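Local coordinates for protein glcnac-alpha-1,4-gal-releasing endo-beta-galactosidase (Clostridium perfringens, PDB 1UPS) that probably hydrolyses O-glycosidic bonds as a calcium-binding family 16 endo-beta-galactosidase that releases GlcNAc-alpha-1,4-Gal, at residues 194-208 against 230-242. Sequence-based numbering, arbitrary orientation. Where two conformers were deposited one is given.
Sequences FQTSWTISEDKVPSG and YDNELFKVIYGSP
K236 meets S201 midway along a face-to-face packing in the GH16 beta sandwich, between the outermost strand 199-204 of one antiparallel sheet and strand 233-239, which pairs with 225-230, of the other. The two strands run nearly antiparallel, 9.4 Å apart at closest approach, so side chains rather than backbone bonds join them. K236 reaches S201 through a fully extended chain, CG anti to the backbone N (chi1 -174°), and its NZ donates to S201 OG over 2.7 Å. Next along the strand, T199 CG2 and I238 CD1 meet tip to tip at 3.9 Å. F194 is sandwiched beyond them: P242 CG sits 3.8 Å from the ring centroid in a CH-pi contact, and Q195 CB covers the opposite face.

Toward the other end, the ring edge of F235 faces the carbonyl oxygens of D203 and K204, with CE1 3.5 Å from K204 O, while its CZ meets D203 CB. The Y230 hydroxyl donates to S207 O (2.8 Å) in the carbonyl plane. V205 crosses the tyrosine at about a right angle and makes a CH-pi contact, its CB 4.0 Å from the ring centroid and offset toward the rim, while P206 CD packs obliquely on CD2.

Several features position these groups. F235 and K236 form a classic beta bulge opposite F228, which directs both consecutive side chains toward 199-204. A type I' turn from Y230 to E233 links strands 225-230 and 233-239, whereas 199-204 is hydrogen-bonded within its own sheet to strand 181-187 (T199 with A186, S201 with I184, D203 with W182). Beside that turn, a water bridges the two segments, hydrogen-bonding S207 OG and donating to D231 OD1 (2.6 Å), an oxygen that also bonds H215 ND1.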
ATOM      1  N   PHE A 194      -5.295 -13.646   2.202  1.00 13.20           N
ATOM      2  CA  PHE A 194      -4.850 -12.293   1.856  1.00 13.15           C
ATOM      3  C   PHE A 194      -5.178 -11.892   0.433  1.00 13.06           C
ATOM      4  O   PHE A 194      -4.736 -12.548  -0.527  1.00 13.24           O
ATOM      5  CB  PHE A 194      -3.340 -12.117   2.088  1.00 12.59           C
ATOM      6  CG  PHE A 194      -2.811 -10.765   1.638  1.00 12.63           C
ATOM      7  CD1 PHE A 194      -1.895 -10.682   0.589  1.00 14.86           C
ATOM      8  CD2 PHE A 194      -3.239  -9.587   2.255  1.00 13.88           C
ATOM      9  CE1 PHE A 194      -1.421  -9.439   0.149  1.00 12.70           C
ATOM     10  CE2 PHE A 194      -2.759  -8.333   1.826  1.00 11.64           C
ATOM     11  CZ  PHE A 194      -1.846  -8.276   0.771  1.00 13.56           C
ATOM     12  N   GLN A 195      -5.931 -10.797   0.303  1.00 13.23           N
ATOM     13  CA  GLN A 195      -6.136 -10.131  -0.987  1.00 13.45           C
ATOM     14  C   GLN A 195      -6.339 -11.125  -2.130  1.00 13.88           C
ATOM     15  O   GLN A 195      -5.538 -11.187  -3.075  1.00 12.93           O
ATOM     16  CB  GLN A 195      -4.946  -9.186  -1.278  1.00 13.62           C
ATOM     17  CG  GLN A 195      -5.259  -8.038  -2.250  1.00 14.24           C
ATOM     18  CD  GLN A 195      -6.491  -7.237  -1.848  1.00 16.28           C
ATOM     19  OE1 GLN A 195      -6.533  -6.668  -0.754  1.00 17.90           O
ATOM     20  NE2 GLN A 195      -7.508  -7.222  -2.711  1.00 16.21           N
ATOM     21  N   THR A 196      -7.428 -11.893  -2.060  1.00 13.96           N
ATOM     22  CA  THR A 196      -7.608 -12.993  -3.016  1.00 14.74           C
ATOM     23  C   THR A 196      -8.013 -12.575  -4.423  1.00 15.03           C
ATOM     24  O   THR A 196      -8.125 -13.428  -5.295  1.00 16.08           O
ATOM     25  CB  THR A 196      -8.575 -14.068  -2.480  1.00 15.02           C
ATOM     26  OG1 THR A 196      -9.817 -13.452  -2.127  1.00 17.13           O
ATOM     27  CG2 THR A 196      -8.056 -14.646  -1.187  1.00 15.99           C
ATOM     28  N   SER A 197      -8.285 -11.287  -4.630  1.00 15.26           N
ATOM     29  CA  SER A 197      -8.361 -10.693  -5.972  1.00 15.27           C
ATOM     30  C   SER A 197      -7.386  -9.513  -6.020  1.00 14.52           C
ATOM     31  O   SER A 197      -7.179  -8.844  -5.007  1.00 14.82           O
ATOM     32  CB  SER A 197      -9.778 -10.196  -6.281  1.00 15.71           C
ATOM     33  OG  SER A 197     -10.744 -11.262  -6.189  1.00 19.26           O
ATOM     34  N   TRP A 198      -6.811  -9.245  -7.187  1.00 13.77           N
ATOM     35  CA  TRP A 198      -5.889  -8.104  -7.331  1.00 13.72           C
ATOM     36  C   TRP A 198      -6.592  -6.825  -6.899  1.00 13.84           C
ATOM     37  O   TRP A 198      -7.787  -6.640  -7.192  1.00 13.35           O
ATOM     38  CB  TRP A 198      -5.448  -7.945  -8.792  1.00 14.09           C
ATOM     39  CG  TRP A 198      -4.252  -8.740  -9.135  1.00 14.74           C
ATOM     40  CD1 TRP A 198      -4.216  -9.923  -9.817  1.00 14.86           C
ATOM     41  CD2 TRP A 198      -2.909  -8.443  -8.770  1.00 14.39           C
ATOM     42  NE1 TRP A 198      -2.920 -10.374  -9.919  1.00 14.49           N
ATOM     43  CE2 TRP A 198      -2.096  -9.481  -9.282  1.00 15.29           C
ATOM     44  CE3 TRP A 198      -2.299  -7.393  -8.068  1.00 14.57           C
ATOM     45  CZ2 TRP A 198      -0.712  -9.513  -9.096  1.00 14.85           C
ATOM     46  CZ3 TRP A 198      -0.906  -7.425  -7.884  1.00 14.51           C
ATOM     47  CH2 TRP A 198      -0.137  -8.481  -8.410  1.00 15.81           C
ATOM     48  N   THR A 199      -5.869  -5.952  -6.189  1.00 13.19           N
ATOM     49  CA  THR A 199      -6.303  -4.559  -6.016  1.00 13.30           C
ATOM     50  C   THR A 199      -5.166  -3.698  -6.549  1.00 13.62           C
ATOM     51  O   THR A 199      -4.020  -3.991  -6.270  1.00 12.62           O
ATOM     52  CB  THR A 199      -6.679  -4.231  -4.537  1.00 14.16           C
ATOM     53  OG1 THR A 199      -7.147  -2.867  -4.443  1.00 14.05           O
ATOM     54  CG2 THR A 199      -5.463  -4.301  -3.586  1.00 14.09           C
ATOM     55  N   ILE A 200      -5.493  -2.692  -7.365  1.00 12.91           N
ATOM     56  CA  ILE A 200      -4.491  -1.861  -8.045  1.00 13.51           C
ATOM     57  C   ILE A 200      -5.049  -0.430  -8.115  1.00 13.52           C
ATOM     58  O   ILE A 200      -6.208  -0.222  -8.500  1.00 13.90           O
ATOM     59  CB  ILE A 200      -4.242  -2.335  -9.503  1.00 13.57           C
ATOM     60  CG1 ILE A 200      -3.863  -3.824  -9.598  1.00 15.02           C
ATOM     61  CG2 ILE A 200      -3.204  -1.424 -10.210  1.00 15.64           C
ATOM     62  CD1 ILE A 200      -4.087  -4.399 -11.020  1.00 17.48           C
ATOM     63  N   SER A 201      -4.244   0.551  -7.724  1.00 13.38           N
ATOM     64  CA  SER A 201      -4.597   1.948  -7.983  1.00 13.34           C
ATOM     65  C   SER A 201      -3.380   2.725  -8.439  1.00 13.54           C
ATOM     66  O   SER A 201      -2.261   2.334  -8.146  1.00 12.59           O
ATOM     67  CB  SER A 201      -5.214   2.616  -6.747  1.00 13.92           C
ATOM     68  OG  SER A 201      -4.314   2.613  -5.648  1.00 15.48           O
ATOM     69  N   GLU A 202      -3.602   3.832  -9.141  1.00 13.11           N
ATOM     70  CA  GLU A 202      -2.485   4.717  -9.446  1.00 13.22           C
ATOM     71  C   GLU A 202      -2.999   6.143  -9.365  1.00 13.51           C
ATOM     72  O   GLU A 202      -3.065   6.898 -10.350  1.00 12.51           O
ATOM     73  CB  GLU A 202      -1.788   4.368 -10.774  1.00 14.74           C
ATOM     74  CG  GLU A 202      -2.704   4.262 -11.969  1.00 15.63           C
ATOM     75  CD  GLU A 202      -2.080   3.554 -13.185  1.00 17.74           C
ATOM     76  OE1 GLU A 202      -0.870   3.132 -13.198  1.00 14.88           O
ATOM     77  OE2 GLU A 202      -2.845   3.393 -14.152  1.00 17.39           O
ATOM     78  N   ASP A 203      -3.359   6.495  -8.146  1.00 13.27           N
ATOM     79  CA  ASP A 203      -3.862   7.829  -7.866  1.00 14.22           C
ATOM     80  C   ASP A 203      -2.750   8.855  -8.075  1.00 13.18           C
ATOM     81  O   ASP A 203      -1.569   8.540  -7.981  1.00 12.62           O
ATOM     82  CB  ASP A 203      -4.351   7.905  -6.421  1.00 14.31           C
ATOM     83  CG  ASP A 203      -5.526   6.988  -6.145  1.00 18.66           C
ATOM     84  OD1 ASP A 203      -5.736   6.658  -4.961  1.00 21.25           O
ATOM     85  OD2 ASP A 203      -6.292   6.554  -7.023  1.00 18.71           O
ATOM     86  N   LYS A 204      -3.147  10.088  -8.371  1.00 13.41           N
ATOM     87  CA  LYS A 204      -2.214  11.203  -8.445  1.00 13.12           C
ATOM     88  C   LYS A 204      -1.666  11.555  -7.060  1.00 12.86           C
ATOM     89  O   LYS A 204      -2.436  11.602  -6.064  1.00 12.12           O
ATOM     90  CB  LYS A 204      -2.918  12.428  -9.028  1.00 14.34           C
ATOM     91  CG  LYS A 204      -3.315  12.236 -10.502  1.00 17.07           C
ATOM     92  CD  LYS A 204      -3.937  13.477 -11.123  1.00 23.94           C
ATOM     93  CE  LYS A 204      -4.318  13.182 -12.576  1.00 27.91           C
ATOM     94  NZ  LYS A 204      -5.690  12.578 -12.671  1.00 31.55           N
ATOM     95  N   VAL A 205      -0.360  11.819  -6.999  1.00 11.20           N
ATOM     96  CA  VAL A 205       0.264  12.283  -5.763  1.00 12.08           C
ATOM     97  C   VAL A 205      -0.265  13.695  -5.417  1.00 12.47           C
ATOM     98  O   VAL A 205      -0.622  14.485  -6.321  1.00 11.84           O
ATOM     99  CB  VAL A 205       1.825  12.239  -5.806  1.00 12.22           C
ATOM    100  CG1 VAL A 205       2.337  10.802  -6.022  1.00 12.59           C
ATOM    101  CG2 VAL A 205       2.386  13.183  -6.888  1.00 11.03           C
ATOM    102  N   PRO A 206      -0.374  13.997  -4.127  1.00 12.64           N
ATOM    103  CA  PRO A 206      -0.958  15.287  -3.705  1.00 13.18           C
ATOM    104  C   PRO A 206      -0.053  16.497  -3.917  1.00 13.83           C
ATOM    105  O   PRO A 206      -0.559  17.634  -3.909  1.00 13.60           O
ATOM    106  CB  PRO A 206      -1.249  15.073  -2.215  1.00 13.84           C
ATOM    107  CG  PRO A 206      -0.246  14.070  -1.771  1.00 13.38           C
ATOM    108  CD  PRO A 206      -0.033  13.128  -2.986  1.00 12.40           C
ATOM    109  N   SER A 207       1.249  16.265  -4.093  1.00 13.36           N
ATOM    110  CA  SER A 207       2.228  17.342  -4.272  1.00 14.24           C
ATOM    111  C   SER A 207       3.495  16.801  -4.897  1.00 13.93           C
ATOM    112  O   SER A 207       3.772  15.599  -4.818  1.00 13.98           O
ATOM    113  CB  SER A 207       2.576  17.998  -2.929  1.00 14.25           C
ATOM    114  OG  SER A 207       3.029  17.023  -2.013  1.00 17.44           O
ATOM    115  N   GLY A 208       4.260  17.692  -5.523  1.00 13.90           N
ATOM    116  CA  GLY A 208       5.556  17.316  -6.061  1.00 14.17           C
ATOM    117  C   GLY A 208       5.517  16.663  -7.437  1.00 13.97           C
ATOM    118  O   GLY A 208       4.447  16.415  -8.007  1.00 13.72           O
ATOM    119  N   TYR A 230       2.948   8.939   1.629  1.00  9.68           N
ATOM    120  CA  TYR A 230       3.722   9.721   0.661  1.00  9.85           C
ATOM    121  C   TYR A 230       4.194  10.970   1.358  1.00 10.16           C
ATOM    122  O   TYR A 230       3.368  11.756   1.836  1.00 10.76           O
ATOM    123  CB  TYR A 230       2.841  10.130  -0.512  1.00 10.12           C
ATOM    124  CG  TYR A 230       3.527  10.994  -1.575  1.00 10.16           C
ATOM    125  CD1 TYR A 230       4.382  10.411  -2.523  1.00 11.24           C
ATOM    126  CD2 TYR A 230       3.276  12.378  -1.658  1.00 12.21           C
ATOM    127  CE1 TYR A 230       4.985  11.170  -3.526  1.00 11.72           C
ATOM    128  CE2 TYR A 230       3.885  13.167  -2.660  1.00 10.83           C
ATOM    129  CZ  TYR A 230       4.725  12.548  -3.598  1.00 11.77           C
ATOM    130  OH  TYR A 230       5.333  13.291  -4.588  1.00 11.06           O
ATOM    131  N   ASP A 231       5.516  11.160   1.410  1.00 10.33           N
ATOM    132  CA  ASP A 231       6.100  12.288   2.146  1.00 10.43           C
ATOM    133  C   ASP A 231       5.465  12.417   3.530  1.00 10.48           C
ATOM    134  O   ASP A 231       5.081  13.517   3.965  1.00 10.53           O
ATOM    135  CB  ASP A 231       5.969  13.579   1.331  1.00 10.56           C
ATOM    136  CG  ASP A 231       6.849  13.566   0.110  1.00 11.37           C
ATOM    137  OD1 ASP A 231       6.690  14.455  -0.755  1.00 10.44           O
ATOM    138  OD2 ASP A 231       7.723  12.685  -0.056  1.00 10.88           O
ATOM    139  N   ASN A 232       5.361  11.273   4.200  1.00 10.96           N
ATOM    140  CA  ASN A 232       4.896  11.171   5.595  1.00 11.85           C
ATOM    141  C   ASN A 232       3.407  11.396   5.844  1.00 12.83           C
ATOM    142  O   ASN A 232       3.005  11.566   7.005  1.00 13.88           O
ATOM    143  CB  ASN A 232       5.716  12.091   6.534  1.00 12.53           C
ATOM    144  CG  ASN A 232       7.195  11.770   6.521  1.00 12.84           C
ATOM    145  OD1 ASN A 232       7.588  10.610   6.313  1.00 14.24           O
ATOM    146  ND2 ASN A 232       8.037  12.794   6.766  1.00 10.72           N
ATOM    147  N   GLU A 233       2.605  11.445   4.777  1.00 12.65           N
ATOM    148  CA  GLU A 233       1.153  11.639   4.896  1.00 12.80           C
ATOM    149  C   GLU A 233       0.391  10.446   4.309  1.00 11.54           C
ATOM    150  O   GLU A 233       0.715   9.957   3.212  1.00 10.73           O
ATOM    151  CB  GLU A 233       0.695  12.931   4.196  1.00 14.24           C
ATOM    152  CG  GLU A 233      -0.821  13.166   4.303  1.00 18.72           C
ATOM    153  CD  GLU A 233      -1.295  14.475   3.672  1.00 26.63           C
ATOM    154  OE1 GLU A 233      -1.572  14.486   2.436  1.00 29.04           O
ATOM    155  OE2 GLU A 233      -1.405  15.485   4.422  1.00 28.50           O
ATOM    156  N   LEU A 234      -0.632   9.988   5.030  1.00 10.59           N
ATOM    157  CA  LEU A 234      -1.366   8.784   4.592  1.00 10.07           C
ATOM    158  C   LEU A 234      -1.994   8.973   3.207  1.00  9.85           C
ATOM    159  O   LEU A 234      -2.656   9.996   2.948  1.00  9.47           O
ATOM    160  CB  LEU A 234      -2.436   8.422   5.632  1.00 10.16           C
ATOM    161  CG  LEU A 234      -3.188   7.113   5.361  1.00  9.89           C
ATOM    162  CD1 LEU A 234      -2.256   5.895   5.383  1.00 12.14           C
ATOM    163  CD2 LEU A 234      -4.309   6.960   6.380  1.00 10.88           C
ATOM    164  N   PHE A 235      -1.798   7.973   2.336  1.00  9.61           N
ATOM    165  CA  PHE A 235      -2.158   8.076   0.915  1.00 10.41           C
ATOM    166  C   PHE A 235      -3.111   6.942   0.498  1.00 10.92           C
ATOM    167  O   PHE A 235      -4.011   7.158  -0.337  1.00 11.91           O
ATOM    168  CB  PHE A 235      -0.866   8.064   0.066  1.00  9.99           C
ATOM    169  CG  PHE A 235      -1.088   8.122  -1.443  1.00 10.63           C
ATOM    170  CD1 PHE A 235      -1.360   9.330  -2.076  1.00 13.58           C
ATOM    171  CD2 PHE A 235      -0.962   6.972  -2.216  1.00 10.80           C
ATOM    172  CE1 PHE A 235      -1.527   9.386  -3.480  1.00 14.32           C
ATOM    173  CE2 PHE A 235      -1.139   7.009  -3.613  1.00 12.28           C
ATOM    174  CZ  PHE A 235      -1.412   8.222  -4.235  1.00 13.14           C
ATOM    175  N   LYS A 236      -2.947   5.764   1.103  1.00 10.84           N
ATOM    176  CA  LYS A 236      -3.765   4.573   0.773  1.00 11.22           C
ATOM    177  C   LYS A 236      -3.788   3.594   1.944  1.00 11.36           C
ATOM    178  O   LYS A 236      -2.802   3.462   2.678  1.00 10.93           O
ATOM    179  CB  LYS A 236      -3.187   3.851  -0.449  1.00 12.09           C
ATOM    180  CG  LYS A 236      -4.055   2.684  -0.939  1.00 13.40           C
ATOM    181  CD  LYS A 236      -3.518   2.081  -2.205  1.00 15.99           C
ATOM    182  CE  LYS A 236      -4.370   0.905  -2.725  0.65 18.28           C
ATOM    183  NZ  LYS A 236      -3.881   0.415  -4.083  0.65 17.23           N
ATOM    184  N   VAL A 237      -4.908   2.883   2.088  1.00 11.24           N
ATOM    185  CA  VAL A 237      -5.033   1.843   3.095  1.00 12.01           C
ATOM    186  C   VAL A 237      -5.624   0.596   2.462  1.00 12.50           C
ATOM    187  O   VAL A 237      -6.590   0.685   1.697  1.00 12.76           O
ATOM    188  CB  VAL A 237      -5.988   2.268   4.242  0.65 12.30           C
ATOM    189  CG1 VAL A 237      -6.124   1.151   5.277  0.65 13.39           C
ATOM    190  CG2 VAL A 237      -5.506   3.530   4.902  0.65 12.77           C
ATOM    191  N   ILE A 238      -5.013  -0.552   2.765  1.00 12.76           N
ATOM    192  CA  ILE A 238      -5.579  -1.844   2.406  1.00 13.89           C
ATOM    193  C   ILE A 238      -5.800  -2.621   3.703  1.00 14.36           C
ATOM    194  O   ILE A 238      -4.854  -2.825   4.465  1.00 14.70           O
ATOM    195  CB  ILE A 238      -4.625  -2.597   1.463  1.00 13.65           C
ATOM    196  CG1 ILE A 238      -4.514  -1.863   0.122  1.00 14.20           C
ATOM    197  CG2 ILE A 238      -5.079  -4.089   1.302  1.00 14.89           C
ATOM    198  CD1 ILE A 238      -3.422  -2.441  -0.812  1.00 14.94           C
ATOM    199  N   TYR A 239      -7.042  -3.028   3.975  1.00 15.30           N
ATOM    200  CA  TYR A 239      -7.320  -3.764   5.216  1.00 16.38           C
ATOM    201  C   TYR A 239      -7.119  -5.247   4.946  1.00 17.11           C
ATOM    202  O   TYR A 239      -7.589  -5.747   3.931  1.00 18.94           O
ATOM    203  CB  TYR A 239      -8.714  -3.421   5.794  1.00 16.67           C
ATOM    204  CG  TYR A 239      -8.717  -2.036   6.460  1.00 18.46           C
ATOM    205  CD1 TYR A 239      -8.057  -1.818   7.676  1.00 18.34           C
ATOM    206  CD2 TYR A 239      -9.328  -0.934   5.837  1.00 19.47           C
ATOM    207  CE1 TYR A 239      -8.030  -0.535   8.280  1.00 20.15           C
ATOM    208  CE2 TYR A 239      -9.295   0.346   6.423  1.00 20.13           C
ATOM    209  CZ  TYR A 239      -8.640   0.535   7.648  1.00 21.00           C
ATOM    210  OH  TYR A 239      -8.605   1.796   8.244  1.00 21.25           O
ATOM    211  N   GLY A 240      -6.394  -5.922   5.836  1.00 16.62           N
ATOM    212  CA  GLY A 240      -5.913  -7.283   5.610  1.00 16.68           C
ATOM    213  C   GLY A 240      -4.418  -7.241   5.326  1.00 16.46           C
ATOM    214  O   GLY A 240      -3.918  -6.270   4.762  1.00 18.24           O
ATOM    215  N   SER A 241      -3.682  -8.264   5.741  1.00 15.09           N
ATOM    216  CA  SER A 241      -2.224  -8.254   5.557  1.00 14.40           C
ATOM    217  C   SER A 241      -1.691  -9.667   5.659  1.00 13.37           C
ATOM    218  O   SER A 241      -2.293 -10.504   6.349  1.00 13.33           O
ATOM    219  CB  SER A 241      -1.536  -7.369   6.612  1.00 14.93           C
ATOM    220  OG  SER A 241      -1.451  -8.030   7.872  1.00 16.28           O
ATOM    221  N   PRO A 242      -0.573  -9.931   4.983  1.00 12.99           N
ATOM    222  CA  PRO A 242       0.089 -11.233   5.088  1.00 13.12           C
ATOM    223  C   PRO A 242       0.555 -11.518   6.505  1.00 13.35           C
ATOM    224  O   PRO A 242       0.876 -10.591   7.251  1.00 14.23           O
ATOM    225  CB  PRO A 242       1.277 -11.102   4.143  1.00 12.98           C
ATOM    226  CG  PRO A 242       0.858 -10.010   3.187  1.00 13.20           C
ATOM    227  CD  PRO A 242       0.142  -9.016   4.062  1.00 12.33           C
TER
HETATM  228  O   HOH W   1       5.415  16.745  -0.706  1.00 22.15           O